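Local coordinates for protein Thiosulfate:glutathione sulfurtransferase (PDB 3D1P) that transfers sulfur from thiosulfate to glutathione, producing S-sulfanylglutathione for mitochondrial hydrogen sulfide metabolism, at residues 120-123 and 127-130; 94-99 and 105-110; 25-30 and 130-135. All blocks are in the same frame, centred on the assembly; numbering follows the deposited sequence.

Contact 1 (120-123 and 127-130); sequences SLYP and NDWV
Y122, next in the chain after L121, reaches D128 and W129 of helix 125-131, and illustrates how one tyrosine can join a strand region to the helix that follows it. From CB the ring swings toward the helix, CG lying anti to the backbone N (chi1 174°). CD2 packs near the backbone O of Y25; further out on that side CE2 comes 3.5 Å from D128 OD2, at the ring edge. On the other branch CE1 lies 4.2 Å from W129 CB. In the rhodanese-like fold of this protein the turn between strand and helix lies beside the active-site loop, and the side chain of Y122 is about 9 Å from that of C98, the persulfide-forming cysteine. Beyond CZ, the hydroxyl OH donates a short hydrogen bond of 2.6 Å to D128 OD2. The carboxylate oxygen is met on its anti side, with ring and carboxylate planes almost perpendicular at 83°. OH also lies 3.0 Å from W129 N, but the angle is too poor for a bond. Indole atom CE3, 3.7 Å from Y122 OH, presents the edge of the W129 ring, in whose plane the hydroxyl sits. F27 and M30 of helix 27-36 pack against the same tyrosine, and the CB of F27 also touches D128 OD2.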
loop_
_atom_site.group_PDB
_atom_site.type_symbol
_atom_site.label_atom_id
_atom_site.label_comp_id
_atom_site.label_asym_id
_atom_site.label_seq_id
_atom_site.Cartn_x
_atom_site.Cartn_y
_atom_site.Cartn_z
ATOM N N SER A 120 7.646 -2.806 -2.590
ATOM C CA SER A 120 8.266 -2.651 -1.302
ATOM C C SER A 120 7.259 -2.914 -0.214
ATOM O O SER A 120 6.053 -2.982 -0.462
ATOM C CB SER A 120 8.815 -1.231 -1.141
ATOM O OG SER A 120 9.675 -0.918 -2.205
ATOM N N LEU A 121 7.758 -3.030 1.020
ATOM C CA LEU A 121 6.907 -3.243 2.198
ATOM C C LEU A 121 7.115 -2.131 3.207
ATOM O O LEU A 121 8.230 -1.645 3.412
ATOM C CB LEU A 121 7.265 -4.526 2.935
ATOM C CG LEU A 121 7.055 -5.815 2.188
ATOM C CD1 LEU A 121 7.669 -6.992 2.939
ATOM C CD2 LEU A 121 5.576 -6.066 1.962
ATOM N N TYR A 122 6.030 -1.798 3.884
ATOM C CA TYR A 122 6.067 -1.074 5.163
ATOM C C TYR A 122 5.633 -2.113 6.196
ATOM O O TYR A 122 4.454 -2.246 6.493
ATOM C CB TYR A 122 5.130 0.127 5.149
ATOM C CG TYR A 122 4.969 0.861 6.447
ATOM C CD1 TYR A 122 3.842 1.629 6.669
ATOM C CD2 TYR A 122 5.919 0.806 7.467
ATOM C CE1 TYR A 122 3.703 2.386 7.807
ATOM C CE2 TYR A 122 5.784 1.548 8.636
ATOM C CZ TYR A 122 4.652 2.337 8.814
ATOM O OH TYR A 122 4.467 3.103 9.921
ATOM N N PRO A 123 6.573 -2.937 6.689
ATOM C CA PRO A 123 6.162 -4.095 7.493
ATOM C C PRO A 123 5.365 -3.710 8.734
ATOM O O PRO A 123 4.455 -4.422 9.124
ATOM C CB PRO A 123 7.499 -4.793 7.823
ATOM C CG PRO A 123 8.471 -4.076 7.260
ATOM C CD PRO A 123 8.029 -2.938 6.463
ATOM N N ASN A 127 -0.408 -0.139 12.186
ATOM C CA ASN A 127 -0.201 -0.211 13.621
ATOM C C ASN A 127 1.059 0.565 13.986
ATOM O O ASN A 127 1.084 1.306 14.969
ATOM C CB ASN A 127 -0.067 -1.667 14.096
ATOM C CG ASN A 127 -1.362 -2.425 14.065
ATOM O OD1 ASN A 127 -2.412 -1.951 13.627
ATOM N ND2 ASN A 127 -1.274 -3.701 14.518
ATOM N N ASP A 128 2.123 0.372 13.205
ATOM C CA ASP A 128 3.361 1.098 13.418
ATOM C C ASP A 128 3.164 2.600 13.219
ATOM O O ASP A 128 3.638 3.427 14.019
ATOM C CB ASP A 128 4.419 0.536 12.487
ATOM C CG ASP A 128 5.767 1.235 12.591
ATOM O OD1 ASP A 128 6.675 0.660 13.235
ATOM O OD2 ASP A 128 5.901 2.325 12.000
ATOM N N TRP A 129 2.448 2.966 12.167
ATOM C CA TRP A 129 2.236 4.368 11.850
ATOM C C TRP A 129 1.563 5.071 13.028
ATOM O O TRP A 129 2.033 6.110 13.525
ATOM C CB TRP A 129 1.400 4.477 10.575
ATOM C CG TRP A 129 1.202 5.881 10.069
ATOM C CD1 TRP A 129 0.056 6.605 10.126
ATOM C CD2 TRP A 129 2.156 6.681 9.329
ATOM N NE1 TRP A 129 0.223 7.813 9.481
ATOM C CE2 TRP A 129 1.502 7.880 8.989
ATOM C CE3 TRP A 129 3.484 6.490 8.907
ATOM C CZ2 TRP A 129 2.150 8.903 8.275
ATOM C CZ3 TRP A 129 4.124 7.495 8.223
ATOM C CH2 TRP A 129 3.444 8.689 7.912
ATOM N N VAL A 130 0.452 4.502 13.498
ATOM C CA VAL A 130 -0.291 5.103 14.593
ATOM C C VAL A 130 0.500 5.009 15.899
ATOM O O VAL A 130 0.489 5.951 16.711
ATOM C CB VAL A 130 -1.675 4.473 14.703
ATOM C CG1 VAL A 130 -2.416 4.893 15.982
ATOM C CG2 VAL A 130 -2.478 4.824 13.462
#

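Contact 2 (94-99 and 105-110)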
loop_
_atom_site.group_PDB
_atom_site.type_symbol
_atom_site.label_atom_id
_atom_site.label_comp_id
_atom_site.label_asym_id
_atom_site.label_seq_id
_atom_site.Cartn_x
_atom_site.Cartn_y
_atom_site.Cartn_z
ATOM N N LEU A 94 5.412 0.501 -5.655
ATOM C CA LEU A 94 4.229 0.289 -4.826
ATOM C C LEU A 94 4.699 -0.209 -3.458
ATOM O O LEU A 94 5.444 -1.196 -3.386
ATOM C CB LEU A 94 3.300 -0.760 -5.434
ATOM C CG LEU A 94 2.290 -0.237 -6.459
ATOM C CD1 LEU A 94 2.966 0.431 -7.693
ATOM C CD2 LEU A 94 1.366 -1.368 -6.874
ATOM N N ILE A 95 4.271 0.470 -2.403
ATOM C CA ILE A 95 4.657 0.150 -1.034
ATOM C C ILE A 95 3.431 -0.424 -0.331
ATOM O O ILE A 95 2.441 0.274 -0.170
ATOM C CB ILE A 95 5.161 1.374 -0.280
ATOM C CG1 ILE A 95 6.267 2.081 -1.042
ATOM C CG2 ILE A 95 5.621 0.952 1.123
ATOM C CD1 ILE A 95 6.771 3.380 -0.360
ATOM N N PHE A 96 3.504 -1.687 0.076
ATOM C CA PHE A 96 2.356 -2.399 0.590
ATOM C C PHE A 96 2.353 -2.474 2.111
ATOM O O PHE A 96 3.392 -2.722 2.745
ATOM C CB PHE A 96 2.382 -3.843 0.087
ATOM C CG PHE A 96 2.097 -3.946 -1.365
ATOM C CD1 PHE A 96 0.800 -4.153 -1.826
ATOM C CD2 PHE A 96 3.115 -3.792 -2.304
ATOM C CE1 PHE A 96 0.552 -4.223 -3.188
ATOM C CE2 PHE A 96 2.846 -3.842 -3.668
ATOM C CZ PHE A 96 1.563 -4.029 -4.084
ATOM N N TYR A 97 1.163 -2.343 2.697
ATOM C CA TYR A 97 1.002 -2.489 4.153
ATOM C C TYR A 97 -0.476 -2.710 4.459
ATOM O O TYR A 97 -1.360 -2.445 3.649
ATOM C CB TYR A 97 1.542 -1.264 4.898
ATOM C CG TYR A 97 0.969 0.044 4.435
ATOM C CD1 TYR A 97 -0.171 0.575 5.029
ATOM C CD2 TYR A 97 1.544 0.776 3.408
ATOM C CE1 TYR A 97 -0.706 1.762 4.620
ATOM C CE2 TYR A 97 1.014 1.966 2.964
ATOM C CZ TYR A 97 -0.114 2.486 3.579
ATOM O OH TYR A 97 -0.615 3.680 3.151
ATOM N N CYS A 98 -0.708 -3.142 5.694
ATOM C CA CYS A 98 -2.068 -3.314 6.212
ATOM C C CYS A 98 -2.121 -2.698 7.624
ATOM O O CYS A 98 -1.825 -1.521 7.780
ATOM C CB CYS A 98 -2.549 -4.784 6.088
ATOM S SG CYS A 98 -1.513 -5.986 6.932
ATOM N N ALA A 99 -2.535 -3.507 8.621
ATOM C CA ALA A 99 -2.553 -3.087 10.033
ATOM C C ALA A 99 -1.297 -3.630 10.720
ATOM O O ALA A 99 -0.466 -2.848 11.162
ATOM C CB ALA A 99 -3.821 -3.548 10.718
ATOM N N GLY A 105 1.990 -8.113 3.188
ATOM C CA GLY A 105 2.960 -9.015 2.619
ATOM C C GLY A 105 2.352 -9.912 1.552
ATOM O O GLY A 105 2.972 -10.181 0.505
ATOM N N GLU A 106 1.136 -10.391 1.798
ATOM C CA GLU A 106 0.428 -11.241 0.827
ATOM C C GLU A 106 0.147 -10.475 -0.452
ATOM O O GLU A 106 0.294 -10.992 -1.567
ATOM C CB GLU A 106 -0.902 -11.758 1.402
ATOM C CG GLU A 106 -0.728 -12.804 2.488
ATOM C CD GLU A 106 0.171 -13.985 2.031
ATOM O OE1 GLU A 106 -0.090 -14.545 0.955
ATOM O OE2 GLU A 106 1.170 -14.305 2.706
ATOM N N ALA A 107 -0.342 -9.251 -0.300
ATOM C CA ALA A 107 -0.661 -8.432 -1.471
ATOM C C ALA A 107 0.576 -8.099 -2.271
ATOM O O ALA A 107 0.546 -8.110 -3.517
ATOM C CB ALA A 107 -1.388 -7.165 -1.026
ATOM N N GLN A 108 1.691 -7.839 -1.605
ATOM C CA GLN A 108 2.953 -7.580 -2.297
ATOM C C GLN A 108 3.317 -8.772 -3.170
ATOM O O GLN A 108 3.797 -8.596 -4.295
ATOM C CB GLN A 108 4.070 -7.263 -1.295
ATOM C CG GLN A 108 5.389 -6.895 -1.932
ATOM C CD GLN A 108 6.295 -8.067 -2.390
ATOM O OE1 GLN A 108 7.143 -7.887 -3.317
ATOM N NE2 GLN A 108 6.139 -9.217 -1.817
ATOM N N LYS A 109 3.102 -9.974 -2.677
ATOM C CA LYS A 109 3.422 -11.175 -3.449
ATOM C C LYS A 109 2.547 -11.286 -4.678
ATOM O O LYS A 109 3.015 -11.703 -5.753
ATOM C CB LYS A 109 3.284 -12.412 -2.585
ATOM C CG LYS A 109 4.438 -12.576 -1.610
ATOM C CD LYS A 109 4.265 -13.685 -0.587
ATOM C CE LYS A 109 5.551 -13.892 0.215
ATOM N NZ LYS A 109 5.439 -14.686 1.479
ATOM N N VAL A 110 1.253 -10.949 -4.552
ATOM C CA VAL A 110 0.382 -10.957 -5.724
ATOM C C VAL A 110 0.906 -9.970 -6.762
ATOM O O VAL A 110 1.046 -10.294 -7.936
ATOM C CB VAL A 110 -1.082 -10.638 -5.349
ATOM C CG1 VAL A 110 -1.946 -10.592 -6.615
ATOM C CG2 VAL A 110 -1.630 -11.652 -4.350
#
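F96 on strand 93-97 and Q108 on helix 102-112 are the residues whose CA atoms come nearest, F96 CA lying 6.0 Å from Q108 CA. K109 N bonds to G105 O and V110 N to E106 O, and the regular helical turn they hold presents A107 and the CA and CB of Q108 to the strand. The F96 ring lies against it face-on: Q108 CA stands 3.8 Å from the ring centroid, 10° off the normal, a CH-pi contact. These are the first strand and the helix of a beta-alpha-beta unit completed by strand 119-121, and their joining loop begins with C98, the active-site cysteine that carries the persulfide. Around the ring, CD1 meets A107 CB at 3.8 Å and CD2 meets Q108 CB at 3.7 Å. An alanine in place of F96 would take away the ring on which Q108 CA and A107 CB rest, and would probably leave a gap between strand and helix. The Q108 chain leaves with chi1 at -176°, CG trans to the backbone N, and bends at chi2, leading its amide away from F96; in the conformer described, OE1 is hydrogen-bonded to T119 OG1. The F96 ring also meets F72 edge-to-face.

Contact 3 (25-30 and 130-135); sequences YSFEDM and VSHGGD. With ACT (acetate ion), chain C.
F27, the first residue of helix 27-36, is met by H132 and G134 as the chain leaves helix 125-131, one aromatic ring packing the start of one helix against the end of another. V130 opens the segment 130-135, its carbonyl O accepting from G133 N at 3.0 Å. H132 then makes the main contact: its CB stands 3.3 Å from the F27 ring centroid, almost exactly on the ring normal. The two side chains run past each other in opposite directions, so F27 CB lies 3.9 Å from the centroid of the H132 ring. The rings form an offset stack, centroids 4.6 Å apart and planes at 12°, each with the other's CB over its face. CG of H132 sits anti to the carbonyl carbon (chi1 -66°), and ND1 donates to D128 O, which should help fix the imidazole's rotation. G133 takes a positive phi of 86°, where a CB would crowd the carbonyl O of H132, and G134 N probably bonds to W129 O, a second bond back into the last turn. At G134 the CA comes 3.9 Å from F27 CE1, at the ring edge, where a CB would be tight. Just before F27 in the chain, S26 N bonds to D29 OD2 at 3.0 Å and D29 N to S26 OG at 3.1 Å. S26 OG also donates to an acetate O at 2.7 Å, the ion probably from the crystallisation liquor. Two classic helix-end motifs thus meet here: a capping box, S26 with D29, starting helix 27-36, and a Schellman motif at G133 ending helix 125-131.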
loop_
_atom_site.group_PDB
_atom_site.type_symbol
_atom_site.label_atom_id
_atom_site.label_comp_id
_atom_site.label_asym_id
_atom_site.label_seq_id
_atom_site.Cartn_x
_atom_site.Cartn_y
_atom_site.Cartn_z
ATOM N N TYR A 25 10.633 -0.613 4.801
ATOM C CA TYR A 25 10.724 0.727 5.358
ATOM C C TYR A 25 10.275 0.750 6.819
ATOM O O TYR A 25 9.245 0.162 7.177
ATOM C CB TYR A 25 9.870 1.684 4.558
ATOM C CG TYR A 25 10.331 1.822 3.115
ATOM C CD1 TYR A 25 11.615 2.258 2.805
ATOM C CD2 TYR A 25 9.487 1.550 2.076
ATOM C CE1 TYR A 25 12.029 2.428 1.486
ATOM C CE2 TYR A 25 9.891 1.744 0.732
ATOM C CZ TYR A 25 11.171 2.167 0.452
ATOM O OH TYR A 25 11.604 2.390 -0.825
ATOM N N SER A 26 11.025 1.466 7.648
ATOM C CA SER A 26 10.645 1.804 9.011
ATOM C C SER A 26 9.675 2.977 9.043
ATOM O O SER A 26 9.438 3.658 8.042
ATOM C CB SER A 26 11.879 2.219 9.784
ATOM O OG SER A 26 12.357 3.440 9.249
ATOM N N PHE A 27 9.183 3.291 10.231
ATOM C CA PHE A 27 8.380 4.506 10.417
ATOM C C PHE A 27 9.102 5.755 9.896
ATOM O O PHE A 27 8.524 6.540 9.155
ATOM C CB PHE A 27 8.051 4.709 11.899
ATOM C CG PHE A 27 7.304 5.984 12.125
ATOM C CD1 PHE A 27 6.000 6.144 11.670
ATOM C CD2 PHE A 27 7.893 7.062 12.799
ATOM C CE1 PHE A 27 5.321 7.325 11.831
ATOM C CE2 PHE A 27 7.203 8.235 12.988
ATOM C CZ PHE A 27 5.895 8.361 12.513
ATOM N N GLU A 28 10.358 5.952 10.300
ATOM C CA GLU A 28 11.063 7.131 9.866
ATOM C C GLU A 28 11.241 7.162 8.359
ATOM O O GLU A 28 11.134 8.224 7.710
ATOM C CB GLU A 28 12.400 7.267 10.594
ATOM C CG GLU A 28 12.212 7.688 12.022
ATOM C CD GLU A 28 11.792 9.189 12.178
ATOM O OE1 GLU A 28 12.317 9.967 11.412
ATOM O OE2 GLU A 28 11.030 9.462 13.126
ATOM N N ASP A 29 11.499 5.995 7.749
ATOM C CA ASP A 29 11.573 5.933 6.309
ATOM C C ASP A 29 10.246 6.353 5.653
ATOM O O ASP A 29 10.253 7.077 4.650
ATOM C CB ASP A 29 11.873 4.507 5.861
ATOM C CG ASP A 29 13.262 3.977 6.206
ATOM O OD1 ASP A 29 14.205 4.788 6.366
ATOM O OD2 ASP A 29 13.359 2.723 6.313
HETATM N N MSE A 30 9.134 5.871 6.222
HETATM C CA MSE A 30 7.826 6.208 5.677
HETATM C C MSE A 30 7.492 7.679 5.840
HETATM O O MSE A 30 6.908 8.280 4.949
HETATM C CB MSE A 30 6.747 5.328 6.297
HETATM C CG MSE A 30 6.825 3.880 5.882
HETATM SE SE MSE A 30 6.637 3.577 3.996
HETATM C CE MSE A 30 4.859 4.074 3.853
ATOM N N VAL A 130 0.452 4.502 13.498
ATOM C CA VAL A 130 -0.291 5.103 14.593
ATOM C C VAL A 130 0.500 5.009 15.899
ATOM O O VAL A 130 0.489 5.951 16.711
ATOM C CB VAL A 130 -1.675 4.473 14.703
ATOM C CG1 VAL A 130 -2.416 4.893 15.982
ATOM C CG2 VAL A 130 -2.478 4.824 13.462
ATOM N N SER A 131 1.215 3.927 16.160
ATOM C CA SER A 131 2.017 3.811 17.367
ATOM C C SER A 131 2.997 4.964 17.512
ATOM O O SER A 131 3.277 5.407 18.626
ATOM C CB SER A 131 2.820 2.497 17.373
ATOM O OG SER A 131 1.986 1.375 17.618
ATOM N N HIS A 132 3.565 5.403 16.390
ATOM C CA HIS A 132 4.563 6.458 16.371
ATOM C C HIS A 132 3.963 7.837 16.166
ATOM O O HIS A 132 4.710 8.810 16.071
ATOM C CB HIS A 132 5.603 6.189 15.283
ATOM C CG HIS A 132 6.444 4.989 15.517
ATOM N ND1 HIS A 132 6.102 3.749 15.076
ATOM C CD2 HIS A 132 7.648 4.834 16.109
ATOM C CE1 HIS A 132 7.031 2.878 15.409
ATOM N NE2 HIS A 132 7.974 3.502 16.061
ATOM N N GLY A 133 2.644 7.935 16.070
ATOM C CA GLY A 133 1.967 9.216 15.947
ATOM C C GLY A 133 1.858 9.744 14.517
ATOM O O GLY A 133 1.551 10.937 14.339
ATOM N N GLY A 134 2.035 8.881 13.520
ATOM C CA GLY A 134 1.944 9.316 12.154
ATOM C C GLY A 134 0.651 9.965 11.770
ATOM O O GLY A 134 0.617 10.837 10.889
ATOM N N ASP A 135 -0.434 9.547 12.392
ATOM C CA ASP A 135 -1.731 10.129 12.105
ATOM C C ASP A 135 -1.861 11.597 12.527
ATOM O O ASP A 135 -2.799 12.261 12.096
ATOM C CB ASP A 135 -2.842 9.279 12.753
ATOM C CG ASP A 135 -2.658 9.157 14.250
ATOM O OD1 ASP A 135 -1.596 8.678 14.694
ATOM O OD2 ASP A 135 -3.562 9.615 15.005
HETATM C C ACT C . 15.313 4.155 11.357
HETATM O O ACT C . 14.801 4.069 10.194
HETATM O OXT ACT C . 14.530 4.468 12.292
HETATM C CH3 ACT C . 16.737 3.895 11.560
#

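Overall arrangement
The three contacts show how helices pack on the parallel sheet of a single-domain rhodanese. Contact 2 lays helix 102-112 on strand 93-97; neighbouring strand 119-121 leads into contact 1, the two centres about 10 Å apart, and S120 N lies 2.8 Å from L94 O. S125 OG is bonded to both C98 N and Y122 O, while N127 N probably bonds to A99 O at 2.9 Å, which would tie the cysteine loop to helix 125-131. Contact 3 shares V130 with contact 1, centres about 7 Å apart, and lies away from the active site. Contacts 2 and 3, centres about 16 Å apart, meet where I95, pointing away from helix 102-112, packs against Y25 and M30.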